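Local coordinates for putative polyketide synthase (Streptomyces coelicolor, PDB 1U0M), which catalyses the iterative condensation of five malonyl-CoA units and cyclises the pentaketide to 1,3,6,8-tetrahydroxynaphthalene, a precursor of melanin and naphthoquinone metabolites, at residues 60-70 against 175-183. Sequence-based numbering, arbitrary orientation.
Sequences IVQPIEDTLEH and FCSLCYQPT
Val61 meets both Phe175 and Leu178, its chi1 of -71° aiming one methyl at each neighbour: CG1, beside the backbone N, lies 3.5 Å from CE2 of the Phe175 ring, while CG2, between N and the carbonyl carbon, packs tightly against Leu178 CD2. With chi1 of 170°, Tyr180 carries its ring anti to the backbone N and alongside the backbone of Thr67 and Leu68. There Leu68 O lies at the ring edge, in plane, 3.4 Å from CE2, and the CD2 methyl of Leu68 approaches the same carbon more loosely. Were Tyr180 an alanine, this leucine methyl would probably lose its aromatic neighbour and Arg36 the hydroxyl to which it hydrogen-bonds.

Between these apolar patches, water and Asp198 share the polar work. One molecule accepts from Gln62 NE2 at 2.8 Å and donates to Ser177 OG, which also hydrogen-bonds Asp198; the same carboxylate oxygen receives the Val61 N-H. A second lies 2.8 Å from Thr67 O and 2.7 Å from Ser177 O, placed to donate to either carbonyl, though it has more acceptors within reach than protons. Farther along, Pro182 CD sits at the edge of the His70 ring, 4.0 Å from ND1.

In this N-terminal part of a thiolase-fold synthase, the loop following strand 167-175 thus meets the segment following strand 57-60 through methyl and ring contacts, with water and Asp198 satisfying polar groups that do not pair directly.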
ATOM      1  N   ILE A  60     -16.010  13.916 -13.151  1.00 31.00           N
ATOM      2  CA  ILE A  60     -15.115  14.451 -12.135  1.00 32.22           C
ATOM      3  C   ILE A  60     -15.931  14.794 -10.880  1.00 31.61           C
ATOM      4  O   ILE A  60     -17.123  15.096 -10.969  1.00 27.88           O
ATOM      5  CB  ILE A  60     -14.369  15.692 -12.662  1.00 31.69           C
ATOM      6  CG1 ILE A  60     -15.366  16.725 -13.178  1.00 33.39           C
ATOM      7  CG2 ILE A  60     -13.402  15.278 -13.771  1.00 31.77           C
ATOM      8  CD1 ILE A  60     -14.711  17.923 -13.863  1.00 30.82           C
ATOM      9  N   VAL A  61     -15.295  14.727  -9.718  1.00 30.76           N
ATOM     10  CA  VAL A  61     -15.999  14.992  -8.476  1.00 33.50           C
ATOM     11  C   VAL A  61     -16.345  16.462  -8.222  1.00 35.07           C
ATOM     12  O   VAL A  61     -17.291  16.747  -7.492  1.00 35.37           O
ATOM     13  CB  VAL A  61     -15.224  14.409  -7.262  1.00 34.30           C
ATOM     14  CG1 VAL A  61     -15.320  12.879  -7.280  1.00 33.36           C
ATOM     15  CG2 VAL A  61     -13.756  14.844  -7.297  1.00 30.61           C
ATOM     16  N   GLN A  62     -15.593  17.388  -8.814  1.00 33.60           N
ATOM     17  CA  GLN A  62     -15.883  18.813  -8.634  1.00 33.95           C
ATOM     18  C   GLN A  62     -16.274  19.458  -9.970  1.00 34.15           C
ATOM     19  O   GLN A  62     -15.922  18.955 -11.028  1.00 35.34           O
ATOM     20  CB  GLN A  62     -14.665  19.568  -8.121  1.00 34.76           C
ATOM     21  CG  GLN A  62     -13.884  18.956  -6.983  1.00 35.94           C
ATOM     22  CD  GLN A  62     -12.654  19.785  -6.696  1.00 35.70           C
ATOM     23  OE1 GLN A  62     -12.716  20.766  -5.964  1.00 37.89           O
ATOM     24  NE2 GLN A  62     -11.536  19.421  -7.308  1.00 37.70           N
ATOM     25  N   PRO A  63     -16.980  20.601  -9.932  1.00 35.12           N
ATOM     26  CA  PRO A  63     -17.370  21.256 -11.181  1.00 34.77           C
ATOM     27  C   PRO A  63     -16.084  21.499 -11.965  1.00 36.49           C
ATOM     28  O   PRO A  63     -15.012  21.555 -11.371  1.00 34.74           O
ATOM     29  CB  PRO A  63     -18.012  22.555 -10.704  1.00 35.56           C
ATOM     30  CG  PRO A  63     -18.559  22.171  -9.292  1.00 35.31           C
ATOM     31  CD  PRO A  63     -17.394  21.397  -8.755  1.00 35.73           C
ATOM     32  N   ILE A  64     -16.181  21.657 -13.282  1.00 36.22           N
ATOM     33  CA  ILE A  64     -14.979  21.854 -14.092  1.00 36.64           C
ATOM     34  C   ILE A  64     -14.167  23.088 -13.705  1.00 36.93           C
ATOM     35  O   ILE A  64     -12.939  23.040 -13.711  1.00 34.35           O
ATOM     36  CB  ILE A  64     -15.320  21.907 -15.616  1.00 35.41           C
ATOM     37  CG1 ILE A  64     -14.037  22.036 -16.439  1.00 34.89           C
ATOM     38  CG2 ILE A  64     -16.257  23.075 -15.913  1.00 35.29           C
ATOM     39  CD1 ILE A  64     -13.103  20.842 -16.357  1.00 34.46           C
ATOM     40  N   GLU A  65     -14.836  24.188 -13.356  1.00 38.30           N
ATOM     41  CA  GLU A  65     -14.113  25.408 -12.987  1.00 41.27           C
ATOM     42  C   GLU A  65     -13.281  25.239 -11.710  1.00 40.58           C
ATOM     43  O   GLU A  65     -12.266  25.915 -11.538  1.00 40.63           O
ATOM     44  CB  GLU A  65     -15.068  26.587 -12.785  1.00 44.28           C
ATOM     45  CG  GLU A  65     -16.020  26.855 -13.927  1.00 50.36           C
ATOM     46  CD  GLU A  65     -17.255  25.974 -13.877  1.00 53.66           C
ATOM     47  OE1 GLU A  65     -18.155  26.189 -14.709  1.00 56.58           O
ATOM     48  OE2 GLU A  65     -17.333  25.072 -13.014  1.00 56.19           O
ATOM     49  N   ASP A  66     -13.714  24.349 -10.815  1.00 38.65           N
ATOM     50  CA  ASP A  66     -12.977  24.125  -9.572  1.00 38.29           C
ATOM     51  C   ASP A  66     -11.836  23.131  -9.796  1.00 36.49           C
ATOM     52  O   ASP A  66     -10.766  23.277  -9.218  1.00 35.14           O
ATOM     53  CB  ASP A  66     -13.894  23.595  -8.467  1.00 38.05           C
ATOM     54  CG  ASP A  66     -15.038  24.538  -8.143  1.00 40.31           C
ATOM     55  OD1 ASP A  66     -14.800  25.738  -7.913  1.00 45.15           O
ATOM     56  OD2 ASP A  66     -16.190  24.073  -8.102  1.00 42.85           O
ATOM     57  N   THR A  67     -12.059  22.125 -10.638  1.00 36.37           N
ATOM     58  CA  THR A  67     -11.014  21.143 -10.896  1.00 34.92           C
ATOM     59  C   THR A  67      -9.866  21.725 -11.703  1.00 33.98           C
ATOM     60  O   THR A  67      -8.749  21.217 -11.643  1.00 33.12           O
ATOM     61  CB  THR A  67     -11.563  19.872 -11.595  1.00 32.55           C
ATOM     62  OG1 THR A  67     -10.666  19.458 -12.637  1.00 36.34           O
ATOM     63  CG2 THR A  67     -12.885  20.107 -12.144  1.00 31.75           C
ATOM     64  N   LEU A  68     -10.134  22.799 -12.442  1.00 35.08           N
ATOM     65  CA  LEU A  68      -9.094  23.457 -13.238  1.00 34.39           C
ATOM     66  C   LEU A  68      -8.193  24.319 -12.345  1.00 35.82           C
ATOM     67  O   LEU A  68      -7.046  24.622 -12.681  1.00 33.42           O
ATOM     68  CB  LEU A  68      -9.725  24.318 -14.323  1.00 35.49           C
ATOM     69  CG  LEU A  68     -10.364  23.630 -15.534  1.00 35.89           C
ATOM     70  CD1 LEU A  68     -11.020  24.699 -16.408  1.00 38.16           C
ATOM     71  CD2 LEU A  68      -9.320  22.859 -16.333  1.00 33.09           C
ATOM     72  N   GLU A  69      -8.724  24.702 -11.193  1.00 38.04           N
ATOM     73  CA  GLU A  69      -7.977  25.507 -10.237  1.00 38.14           C
ATOM     74  C   GLU A  69      -7.142  24.597  -9.346  1.00 36.64           C
ATOM     75  O   GLU A  69      -7.504  23.444  -9.090  1.00 35.85           O
ATOM     76  CB  GLU A  69      -8.935  26.319  -9.356  1.00 42.28           C
ATOM     77  CG  GLU A  69      -9.802  27.301 -10.113  1.00 49.58           C
ATOM     78  CD  GLU A  69      -8.991  28.370 -10.830  1.00 52.52           C
ATOM     79  OE1 GLU A  69      -9.586  29.160 -11.602  1.00 54.96           O
ATOM     80  OE2 GLU A  69      -7.760  28.425 -10.618  1.00 54.60           O
ATOM     81  N   HIS A  70      -6.014  25.106  -8.881  1.00 35.38           N
ATOM     82  CA  HIS A  70      -5.190  24.315  -7.989  1.00 38.08           C
ATOM     83  C   HIS A  70      -5.034  25.087  -6.684  1.00 37.60           C
ATOM     84  O   HIS A  70      -4.221  26.002  -6.588  1.00 37.90           O
ATOM     85  CB  HIS A  70      -3.827  24.010  -8.615  1.00 35.87           C
ATOM     86  CG  HIS A  70      -3.071  22.940  -7.893  1.00 36.80           C
ATOM     87  ND1 HIS A  70      -2.156  22.120  -8.517  1.00 35.00           N
ATOM     88  CD2 HIS A  70      -3.077  22.572  -6.589  1.00 38.11           C
ATOM     89  CE1 HIS A  70      -1.630  21.294  -7.630  1.00 35.21           C
ATOM     90  NE2 HIS A  70      -2.172  21.549  -6.452  1.00 39.29           N
ATOM     91  N   PHE A 175      -9.865   9.510  -7.982  1.00 32.52           N
ATOM     92  CA  PHE A 175     -10.272  10.871  -8.322  1.00 30.16           C
ATOM     93  C   PHE A 175      -9.093  11.495  -9.070  1.00 29.29           C
ATOM     94  O   PHE A 175      -8.422  12.409  -8.558  1.00 25.80           O
ATOM     95  CB  PHE A 175     -10.548  11.662  -7.037  1.00 31.47           C
ATOM     96  CG  PHE A 175     -11.660  11.098  -6.187  1.00 31.53           C
ATOM     97  CD1 PHE A 175     -11.595  11.184  -4.795  1.00 33.61           C
ATOM     98  CD2 PHE A 175     -12.787  10.519  -6.769  1.00 35.37           C
ATOM     99  CE1 PHE A 175     -12.635  10.704  -3.991  1.00 34.91           C
ATOM    100  CE2 PHE A 175     -13.839  10.033  -5.974  1.00 36.37           C
ATOM    101  CZ  PHE A 175     -13.760  10.128  -4.582  1.00 34.15           C
ATOM    102  N   CYS A 176      -8.864  11.028 -10.296  1.00 26.60           N
ATOM    103  CA  CYS A 176      -7.717  11.492 -11.082  1.00 26.16           C
ATOM    104  C   CYS A 176      -7.725  12.992 -11.338  1.00 24.96           C
ATOM    105  O   CYS A 176      -6.677  13.590 -11.517  1.00 22.62           O
ATOM    106  CB  CYS A 176      -7.618  10.729 -12.417  1.00 27.93           C
ATOM    107  SG  CYS A 176      -7.478   8.915 -12.259  1.00 28.96           S
ATOM    108  N   SER A 177      -8.908  13.588 -11.360  1.00 23.41           N
ATOM    109  CA  SER A 177      -9.028  15.014 -11.583  1.00 25.79           C
ATOM    110  C   SER A 177      -8.310  15.794 -10.497  1.00 27.61           C
ATOM    111  O   SER A 177      -7.938  16.940 -10.701  1.00 31.80           O
ATOM    112  CB  SER A 177     -10.496  15.423 -11.599  1.00 25.48           C
ATOM    113  OG  SER A 177     -11.096  15.172 -10.345  1.00 26.58           O
ATOM    114  N   LEU A 178      -8.126  15.177  -9.333  1.00 28.32           N
ATOM    115  CA  LEU A 178      -7.448  15.846  -8.224  1.00 27.69           C
ATOM    116  C   LEU A 178      -5.930  15.810  -8.362  1.00 28.27           C
ATOM    117  O   LEU A 178      -5.203  16.202  -7.458  1.00 28.52           O
ATOM    118  CB  LEU A 178      -7.877  15.230  -6.889  1.00 28.20           C
ATOM    119  CG  LEU A 178      -9.319  15.582  -6.483  1.00 28.40           C
ATOM    120  CD1 LEU A 178      -9.478  17.106  -6.455  1.00 30.93           C
ATOM    121  CD2 LEU A 178     -10.314  15.002  -7.476  1.00 37.79           C
ATOM    122  N   CYS A 179      -5.462  15.332  -9.505  1.00 29.17           N
ATOM    123  CA  CYS A 179      -4.040  15.275  -9.775  1.00 30.56           C
ATOM    124  C   CYS A 179      -3.743  16.130 -10.989  1.00 30.74           C
ATOM    125  O   CYS A 179      -2.682  16.034 -11.572  1.00 32.48           O
ATOM    126  CB  CYS A 179      -3.588  13.829  -9.996  1.00 29.77           C
ATOM    127  SG  CYS A 179      -3.515  12.855  -8.460  1.00 31.89           S
ATOM    128  N   TYR A 180      -4.693  16.981 -11.365  1.00 33.08           N
ATOM    129  CA  TYR A 180      -4.502  17.882 -12.503  1.00 33.25           C
ATOM    130  C   TYR A 180      -3.480  18.943 -12.098  1.00 32.90           C
ATOM    131  O   TYR A 180      -3.645  19.596 -11.065  1.00 34.39           O
ATOM    132  CB  TYR A 180      -5.824  18.561 -12.882  1.00 32.37           C
ATOM    133  CG  TYR A 180      -5.655  19.677 -13.892  1.00 33.89           C
ATOM    134  CD1 TYR A 180      -5.170  19.419 -15.185  1.00 32.17           C
ATOM    135  CD2 TYR A 180      -5.919  20.995 -13.540  1.00 28.93           C
ATOM    136  CE1 TYR A 180      -4.949  20.459 -16.090  1.00 32.61           C
ATOM    137  CE2 TYR A 180      -5.704  22.035 -14.431  1.00 31.58           C
ATOM    138  CZ  TYR A 180      -5.217  21.764 -15.701  1.00 33.94           C
ATOM    139  OH  TYR A 180      -4.969  22.806 -16.558  1.00 36.57           O
ATOM    140  N   GLN A 181      -2.434  19.116 -12.907  1.00 32.82           N
ATOM    141  CA  GLN A 181      -1.375  20.089 -12.621  1.00 29.72           C
ATOM    142  C   GLN A 181      -1.195  21.105 -13.743  1.00 32.48           C
ATOM    143  O   GLN A 181      -0.469  20.852 -14.714  1.00 32.50           O
ATOM    144  CB  GLN A 181      -0.037  19.379 -12.406  1.00 27.29           C
ATOM    145  CG  GLN A 181      -0.072  18.215 -11.442  1.00 27.24           C
ATOM    146  CD  GLN A 181      -0.147  18.621  -9.977  1.00 27.06           C
ATOM    147  OE1 GLN A 181      -0.327  17.769  -9.116  1.00 24.59           O
ATOM    148  NE2 GLN A 181       0.011  19.908  -9.692  1.00 20.16           N
ATOM    149  N   PRO A 182      -1.820  22.286 -13.609  1.00 34.65           N
ATOM    150  CA  PRO A 182      -1.734  23.354 -14.613  1.00 36.11           C
ATOM    151  C   PRO A 182      -0.308  23.574 -15.105  1.00 37.03           C
ATOM    152  O   PRO A 182      -0.083  23.916 -16.272  1.00 38.99           O
ATOM    153  CB  PRO A 182      -2.264  24.569 -13.865  1.00 36.59           C
ATOM    154  CG  PRO A 182      -3.238  23.981 -12.927  1.00 35.27           C
ATOM    155  CD  PRO A 182      -2.524  22.768 -12.408  1.00 34.19           C
ATOM    156  N   THR A 183       0.645  23.368 -14.204  1.00 35.36           N
ATOM    157  CA  THR A 183       2.061  23.537 -14.500  1.00 35.67           C
ATOM    158  C   THR A 183       2.668  22.549 -15.502  1.00 37.65           C
ATOM    159  O   THR A 183       3.626  22.890 -16.189  1.00 38.89           O
ATOM    160  CB  THR A 183       2.895  23.468 -13.206  1.00 34.87           C
ATOM    161  OG1 THR A 183       2.660  22.216 -12.558  1.00 38.13           O
ATOM    162  CG2 THR A 183       2.508  24.589 -12.260  1.00 34.64           C
TER
HETATM  163  O   HOH W   1     -12.229  17.738  -9.438  1.00 22.04           O
HETATM  164  O   HOH W   2      -8.704  19.249  -9.594  1.00 31.37           O